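Local coordinates for protein nitrophorin Cim l NP (Cimex lectularius, PDB 2IMQ) that delivers nitric oxide, carried on its heme, to the victim during feeding and so causes vasodilation, at residues 107-112 against 149-154; 113-118 against 133-138; 166-171 against 208-213. All coordinates share one frame; numbering follows the deposited sequence.

Interaction 1: residues 107-112 against 149-154; sequences VTVDDQ and AYDTRL
The guanidinium group of Arg153 lies flat against Val107: CG1 of Val107 sits 3.4 Å above the plane, over its centre, and touches Arg153 CZ at 3.5 Å. At the edge, Asp151 takes the same group side-on, with Arg153 NE to Asp151 OD1 at 2.9 Å and Arg153 NH2 to Asp151 OD2 at 3.0 Å. Both oxygens stay within 9° of the guanidinium plane, yet the carboxylate is twisted out of it, since NH2 meets OD2 from above the carboxylate plane by 39°. OD1 also accepts the backbone N of Arg153 through its anti lone pair, an Asx turn leading into the 3-10 segment 152-154. A bend at chi3 of Arg153 (-77°) folds the chain back so that its head group returns to Asp151.

The other methyl of Val107, CG2, packs on Leu154 CD2 at 3.7 Å. Val109 CG1 lies 3.7 Å from Asp151 OD2 and as close to Arg153 NH2, neither over the guanidinium face nor at its edge. Across the two segments the contact is thus apolar, while the polar bonds stay within the loop and fix the guanidinium's rotation. Although Arg153 is exposed, the methyls of Val107 and of Val109, just past strand 103-108, may shield the ion pair from water on that side.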
# COMPACT_ATOMS: atom_id res chain seq x y z
N VAL A 107 4.66 14.42 3.46
CA VAL A 107 6.01 14.58 3.97
C VAL A 107 6.94 14.42 2.79
O VAL A 107 6.87 13.41 2.05
CB VAL A 107 6.38 13.54 5.06
CG1 VAL A 107 7.88 13.62 5.35
CG2 VAL A 107 5.56 13.77 6.32
N THR A 108 7.88 15.32 2.60
CA THR A 108 8.86 15.10 1.57
C THR A 108 10.23 15.26 2.15
O THR A 108 10.45 16.11 3.02
CB THR A 108 8.60 15.96 0.35
OG1 THR A 108 8.48 17.33 0.73
CG2 THR A 108 7.24 15.62 -0.26
N VAL A 109 11.17 14.45 1.67
CA VAL A 109 12.45 14.32 2.32
C VAL A 109 13.59 14.89 1.46
O VAL A 109 14.71 15.12 1.97
CB VAL A 109 12.70 12.87 2.77
CG1 VAL A 109 11.64 12.42 3.79
CG2 VAL A 109 12.66 11.96 1.63
N ASP A 110 13.31 15.17 0.18
CA ASP A 110 14.31 15.67 -0.76
C ASP A 110 13.85 16.99 -1.42
O ASP A 110 12.66 17.28 -1.52
CB ASP A 110 14.58 14.63 -1.87
CG ASP A 110 13.31 14.23 -2.64
OD1 ASP A 110 12.21 14.16 -2.04
OD2 ASP A 110 13.32 13.97 -3.86
N ASP A 111 14.79 17.77 -1.95
CA ASP A 111 14.42 19.05 -2.54
C ASP A 111 13.59 18.98 -3.84
O ASP A 111 12.93 19.93 -4.22
CB ASP A 111 15.64 19.97 -2.67
CG ASP A 111 16.63 19.56 -3.77
OD1 ASP A 111 16.44 18.57 -4.49
OD2 ASP A 111 17.68 20.20 -3.96
N GLN A 112 13.56 17.82 -4.49
CA GLN A 112 12.72 17.64 -5.66
C GLN A 112 11.35 17.06 -5.31
O GLN A 112 10.53 16.84 -6.19
CB GLN A 112 13.42 16.73 -6.67
CG GLN A 112 14.62 17.36 -7.35
CD GLN A 112 15.03 16.58 -8.58
OE1 GLN A 112 14.23 16.39 -9.52
NE2 GLN A 112 16.26 16.11 -8.58
N ALA A 149 11.66 3.10 2.90
CA ALA A 149 10.67 4.15 2.81
C ALA A 149 9.92 4.31 4.13
O ALA A 149 8.70 4.16 4.23
CB ALA A 149 9.74 3.92 1.64
N TYR A 150 10.67 4.64 5.16
CA TYR A 150 10.16 4.94 6.47
C TYR A 150 10.58 6.36 6.88
O TYR A 150 11.71 6.78 6.61
CB TYR A 150 10.69 3.98 7.53
CG TYR A 150 10.11 4.20 8.91
CD1 TYR A 150 8.91 3.66 9.22
CD2 TYR A 150 10.78 4.94 9.87
CE1 TYR A 150 8.35 3.87 10.46
CE2 TYR A 150 10.25 5.15 11.10
CZ TYR A 150 9.04 4.59 11.43
OH TYR A 150 8.45 4.81 12.66
N ASP A 151 9.68 7.09 7.52
CA ASP A 151 10.02 8.29 8.24
C ASP A 151 9.08 8.32 9.43
O ASP A 151 7.89 7.99 9.33
CB ASP A 151 9.78 9.47 7.31
CG ASP A 151 10.30 10.80 7.86
OD1 ASP A 151 9.69 11.32 8.79
OD2 ASP A 151 11.30 11.36 7.36
N THR A 152 9.57 8.83 10.56
CA THR A 152 8.76 8.76 11.79
C THR A 152 7.55 9.66 11.65
O THR A 152 6.56 9.42 12.29
CB THR A 152 9.58 9.15 13.01
OG1 THR A 152 10.19 10.40 12.73
CG2 THR A 152 10.66 8.17 13.26
N ARG A 153 7.63 10.71 10.83
CA ARG A 153 6.51 11.61 10.61
C ARG A 153 5.33 10.97 9.93
O ARG A 153 4.23 11.48 9.96
CB ARG A 153 6.95 12.80 9.77
CG ARG A 153 7.96 13.74 10.48
CD ARG A 153 8.49 14.77 9.54
NE ARG A 153 9.50 14.21 8.64
CZ ARG A 153 10.11 14.89 7.67
NH1 ARG A 153 9.85 16.18 7.50
NH2 ARG A 153 11.00 14.30 6.89
N LEU A 154 5.56 9.82 9.31
CA LEU A 154 4.52 9.05 8.57
C LEU A 154 3.90 7.97 9.45
O LEU A 154 2.94 7.31 9.03
CB LEU A 154 5.11 8.45 7.30
CG LEU A 154 5.67 9.42 6.29
CD1 LEU A 154 6.47 8.68 5.22
CD2 LEU A 154 4.59 10.22 5.63

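Interaction 2: residues 113-118 against 133-138; sequences KKSGGI and TSRMSD
Arg135 lays its guanidinium under the carbonyl oxygen of Lys114, which lies over one face with Lys114 O 3.5 Å from Arg135 CZ. The nearby nitrogens meet that oxygen at poor angles, so it is a face contact rather than a bond; Lys114 O instead accepts from the hydroxyl of Thr83. The edge of the guanidinium is used by Ser115: Arg135 NH1 donates to Ser115 OG at 2.9 Å, nearly in plane but bent, with 137° at the hydrogen. The same hydroxyl is hydrogen-bonded to Asp140. The Arg135 chain bends at chi2 (-75°), which carries the head group back alongside the strand to residues 114-115. Ser115 CB also rests 3.9 Å from Met136 SD.

The strands 116-118 and 133-135 run antiparallel at 162°. Gly116 and Arg135 form a hydrogen-bonded pair, with Gly116 N to Arg135 O and Arg135 N to Gly116 O both 2.9 Å; Ile118 and Thr133 form the next such pair. Between them Gly117 faces Ser134 in a non-hydrogen-bonded pair with CA atoms only 3.9 Å apart, an approach allowed by the lack of a side chain at Gly117, whose CA is 3.1 Å from Thr133 O.

Lys114 NZ and Arg135 NH2 lie 4.1 Å apart, their chains side by side and pointing the same way, a proximity of like charges that would be mutually unfavourable. The carboxylate of Asp140 may favour the Arg135 charge by way of the Ser115 hydroxyl. Arg135, Ile118 and Thr133 share the face of the sheet that meets strand 84-91, so this charge is held within the sandwich.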
# COMPACT_ATOMS: atom_id res chain seq x y z
N LYS A 113 11.15 16.77 -4.03
CA LYS A 113 9.87 16.26 -3.53
C LYS A 113 9.48 14.92 -4.18
O LYS A 113 8.30 14.68 -4.37
CB LYS A 113 8.69 17.23 -3.74
CG LYS A 113 8.81 18.69 -3.28
CD LYS A 113 7.69 19.59 -3.89
CE LYS A 113 7.64 19.53 -5.44
NZ LYS A 113 8.97 19.34 -6.09
N LYS A 114 10.47 14.08 -4.49
CA LYS A 114 10.22 12.75 -5.09
C LYS A 114 10.08 11.63 -4.09
O LYS A 114 9.53 10.59 -4.43
CB LYS A 114 11.31 12.37 -6.07
CG LYS A 114 11.33 13.25 -7.32
CD LYS A 114 11.41 12.38 -8.56
CE LYS A 114 12.78 11.78 -8.79
NZ LYS A 114 12.81 10.90 -10.00
N SER A 115 10.58 11.81 -2.89
CA SER A 115 10.53 10.80 -1.83
C SER A 115 9.86 11.35 -0.57
O SER A 115 9.87 12.58 -0.33
CB SER A 115 11.94 10.31 -1.51
OG SER A 115 12.50 9.63 -2.62
N GLY A 116 9.24 10.48 0.19
CA GLY A 116 8.57 10.83 1.41
C GLY A 116 7.35 9.96 1.55
O GLY A 116 7.45 8.76 1.36
N GLY A 117 6.22 10.57 1.88
CA GLY A 117 5.02 9.85 1.98
C GLY A 117 3.83 10.72 2.21
O GLY A 117 3.91 11.98 2.25
N ILE A 118 2.70 10.06 2.35
CA ILE A 118 1.35 10.66 2.54
C ILE A 118 0.67 9.92 3.64
O ILE A 118 0.71 8.67 3.67
CB ILE A 118 0.52 10.53 1.28
CG1 ILE A 118 1.23 11.12 0.04
CG2 ILE A 118 -0.89 11.23 1.44
CD1 ILE A 118 0.63 10.76 -1.24
N THR A 133 1.14 5.89 2.71
CA THR A 133 2.03 5.35 1.67
C THR A 133 3.36 6.12 1.67
O THR A 133 3.44 7.24 2.17
CB THR A 133 1.35 5.35 0.28
OG1 THR A 133 2.09 4.50 -0.63
CG2 THR A 133 1.27 6.68 -0.35
N SER A 134 4.41 5.52 1.11
CA SER A 134 5.71 6.14 1.12
C SER A 134 6.51 5.67 -0.06
O SER A 134 6.20 4.66 -0.70
CB SER A 134 6.40 5.83 2.43
OG SER A 134 6.59 4.42 2.58
N ARG A 135 7.57 6.40 -0.32
CA ARG A 135 8.41 6.15 -1.51
C ARG A 135 9.80 6.65 -1.21
O ARG A 135 9.98 7.79 -0.75
CB ARG A 135 7.84 6.91 -2.72
CG ARG A 135 8.53 6.74 -4.03
CD ARG A 135 9.81 7.45 -4.20
NE ARG A 135 10.08 7.56 -5.62
CZ ARG A 135 11.19 8.07 -6.11
NH1 ARG A 135 12.07 8.58 -5.28
NH2 ARG A 135 11.39 8.11 -7.42
N MET A 136 10.79 5.81 -1.40
CA MET A 136 12.18 6.19 -1.20
C MET A 136 13.00 5.61 -2.36
O MET A 136 12.71 4.53 -2.87
CB MET A 136 12.71 5.65 0.09
CG MET A 136 14.04 6.18 0.52
SD MET A 136 14.01 7.94 0.77
CE MET A 136 12.97 8.06 2.24
N SER A 137 14.07 6.33 -2.72
CA SER A 137 15.03 5.88 -3.74
C SER A 137 16.20 5.15 -3.09
O SER A 137 16.54 5.46 -1.96
CB SER A 137 15.57 7.11 -4.52
OG SER A 137 16.35 7.94 -3.72
N ASP A 138 16.84 4.26 -3.79
CA ASP A 138 18.02 3.61 -3.28
C ASP A 138 19.11 4.58 -2.94
O ASP A 138 19.87 4.32 -2.04
CB ASP A 138 18.55 2.67 -4.36
CG ASP A 138 17.93 1.33 -4.32
OD1 ASP A 138 17.07 1.08 -3.48
OD2 ASP A 138 18.32 0.39 -5.03

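Interaction 3: residues 166-171 against 208-213; sequences LFWIGD and KLFDGW
Segment 166-171 passes a type II turn, Phe210 to Trp213, closed by Trp213 N to Phe210 O at 3.1 Å, and the nearest CA atoms across the contact, those of Trp168 and Trp213, are still 8.7 Å apart, so the contact is made by side chains of the turn reaching the strand's side chains and backbone.

Trp168 is the centre of an aromatic cluster and plays both roles in it. It offers a face to Phe210, whose CE2 stands 3.8 Å above the plane, over the middle of the indole; the Phe210 ring and the six-membered ring of Trp168 are T-shaped, with planes at 71° and centroids 5.1 Å apart. Its edge in turn points at the face of Trp213: Trp168 CE3 comes to 3.7 Å from Trp213 CZ2, offset toward the rim, with planes at 84°. Trp168 CG stands anti to the backbone N, and this chi1 of -166° places the indole where Phe210 meets its face and Trp213 its edge.

The benzo part of Trp213 reaches Leu166 obliquely. Trp213 CH2 touches Leu166 CB at 3.5 Å, and Trp213 CZ3 lies 3.8 Å from Trp168 CB, so this one indole spans two residues of the strand that point the same way. Phe210 and Trp213 also touch Leu246 of strand 243-248.

The two indole N-H groups are satisfied beyond the cluster, Trp168 NE1 by Ser134 OG and Trp213 NE1 by Asp155 OD2. Each bond would restrict the tilt of its ring, so the two T-shaped contacts, which bring C-H edges onto pi faces, fasten the loop after helix 201-206 to the sheet in a buried, largely apolar cluster.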
# COMPACT_ATOMS: atom_id res chain seq x y z
N LEU A 166 -4.16 1.38 11.81
CA LEU A 166 -3.15 1.93 10.93
C LEU A 166 -2.75 0.95 9.88
O LEU A 166 -2.54 -0.23 10.14
CB LEU A 166 -1.91 2.35 11.69
CG LEU A 166 -2.18 3.41 12.78
CD1 LEU A 166 -2.25 2.72 14.02
CD2 LEU A 166 -1.14 4.49 12.72
N PHE A 167 -2.64 1.46 8.68
CA PHE A 167 -2.18 0.68 7.50
C PHE A 167 -1.11 1.46 6.76
O PHE A 167 -1.22 2.67 6.61
CB PHE A 167 -3.38 0.42 6.58
CG PHE A 167 -4.48 -0.33 7.31
CD1 PHE A 167 -5.51 0.34 7.95
CD2 PHE A 167 -4.45 -1.71 7.41
CE1 PHE A 167 -6.48 -0.37 8.66
CE2 PHE A 167 -5.41 -2.42 8.12
CZ PHE A 167 -6.42 -1.72 8.75
N TRP A 168 -0.10 0.77 6.29
CA TRP A 168 0.96 1.39 5.54
C TRP A 168 1.10 0.49 4.32
O TRP A 168 1.39 -0.70 4.42
CB TRP A 168 2.25 1.37 6.34
CG TRP A 168 3.36 2.25 5.84
CD1 TRP A 168 3.79 2.44 4.58
CD2 TRP A 168 4.15 3.09 6.65
NE1 TRP A 168 4.83 3.34 4.54
CE2 TRP A 168 5.07 3.75 5.82
CE3 TRP A 168 4.20 3.34 8.04
CZ2 TRP A 168 5.97 4.64 6.31
CZ3 TRP A 168 5.13 4.24 8.50
CH2 TRP A 168 5.98 4.87 7.64
N ILE A 169 0.89 1.09 3.16
CA ILE A 169 0.78 0.36 1.88
C ILE A 169 1.61 1.04 0.81
O ILE A 169 1.61 2.26 0.69
CB ILE A 169 -0.69 0.25 1.42
CG1 ILE A 169 -1.37 1.61 1.34
CG2 ILE A 169 -1.43 -0.70 2.36
CD1 ILE A 169 -2.80 1.49 0.71
N GLY A 170 2.32 0.23 0.05
CA GLY A 170 3.14 0.73 -1.03
C GLY A 170 4.40 -0.10 -1.11
O GLY A 170 4.58 -1.10 -0.41
N ASP A 171 5.25 0.34 -2.01
CA ASP A 171 6.56 -0.25 -2.18
C ASP A 171 7.48 0.42 -1.16
O ASP A 171 7.79 1.63 -1.29
CB ASP A 171 7.06 -0.08 -3.60
CG ASP A 171 8.45 -0.60 -3.83
OD1 ASP A 171 9.08 -1.06 -2.83
OD2 ASP A 171 8.89 -0.56 -5.00
N LYS A 208 14.93 -0.35 13.98
CA LYS A 208 13.85 0.44 14.56
C LYS A 208 13.00 1.23 13.57
O LYS A 208 12.36 2.25 13.88
CB LYS A 208 14.35 1.30 15.77
CG LYS A 208 15.11 0.48 16.80
CD LYS A 208 14.29 -0.69 17.26
CE LYS A 208 14.81 -1.38 18.48
NZ LYS A 208 13.93 -2.54 18.81
N LEU A 209 12.92 0.69 12.38
CA LEU A 209 12.00 1.22 11.38
C LEU A 209 10.82 0.23 11.36
O LEU A 209 10.94 -0.98 11.63
CB LEU A 209 12.74 1.33 10.06
CG LEU A 209 14.13 2.04 10.05
CD1 LEU A 209 14.70 2.10 8.64
CD2 LEU A 209 14.13 3.43 10.62
N PHE A 210 9.65 0.76 11.12
CA PHE A 210 8.45 -0.07 11.04
C PHE A 210 8.25 -0.84 12.35
O PHE A 210 7.72 -1.96 12.33
CB PHE A 210 8.44 -0.99 9.80
CG PHE A 210 8.55 -0.28 8.50
CD1 PHE A 210 9.72 -0.34 7.74
CD2 PHE A 210 7.50 0.45 8.01
CE1 PHE A 210 9.78 0.35 6.55
CE2 PHE A 210 7.60 1.10 6.82
CZ PHE A 210 8.72 1.07 6.12
N ASP A 211 8.68 -0.21 13.48
CA ASP A 211 8.63 -0.78 14.82
C ASP A 211 7.23 -1.23 15.13
O ASP A 211 6.36 -0.38 15.16
CB ASP A 211 9.11 0.22 15.90
CG ASP A 211 9.45 -0.46 17.18
OD1 ASP A 211 10.33 0.03 17.91
OD2 ASP A 211 8.92 -1.53 17.55
N GLY A 212 6.98 -2.54 15.39
CA GLY A 212 5.65 -2.96 15.82
C GLY A 212 4.60 -3.14 14.75
O GLY A 212 3.46 -3.45 15.06
N TRP A 213 4.98 -2.91 13.50
CA TRP A 213 4.09 -3.09 12.37
C TRP A 213 4.15 -4.53 11.93
O TRP A 213 5.21 -5.17 11.96
CB TRP A 213 4.47 -2.17 11.26
CG TRP A 213 4.23 -0.70 11.47
CD1 TRP A 213 5.02 0.18 12.15
CD2 TRP A 213 3.12 0.05 10.99
NE1 TRP A 213 4.45 1.42 12.16
CE2 TRP A 213 3.28 1.37 11.43
CE3 TRP A 213 2.01 -0.27 10.20
CZ2 TRP A 213 2.41 2.38 11.08
CZ3 TRP A 213 1.10 0.70 9.90
CH2 TRP A 213 1.30 2.03 10.30

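In the fold
From the N terminus, strand 103-108 opens interaction 1, and after the loop 109-115 the chain enters strand 116-124. Interaction 2 then closes the hairpin of strands 116-124 and 127-135, entirely within the longer loop that interaction 1 completes at 149-154. Interaction 3 follows in series: strand 165-169 begins it, and the chain passes through three helices before 208-213 returns. Strands 103-108, 116-124, 127-135 and 165-169 are consecutive neighbours in one sheet of the DNase I-like sandwich. Ala149 O accepts from Ser134 OG, tying interaction 1 to interaction 2, while Tyr150 packs against Trp168 and Phe210. The loops 149-154 and 208-213 are thereby attached to the same sheet.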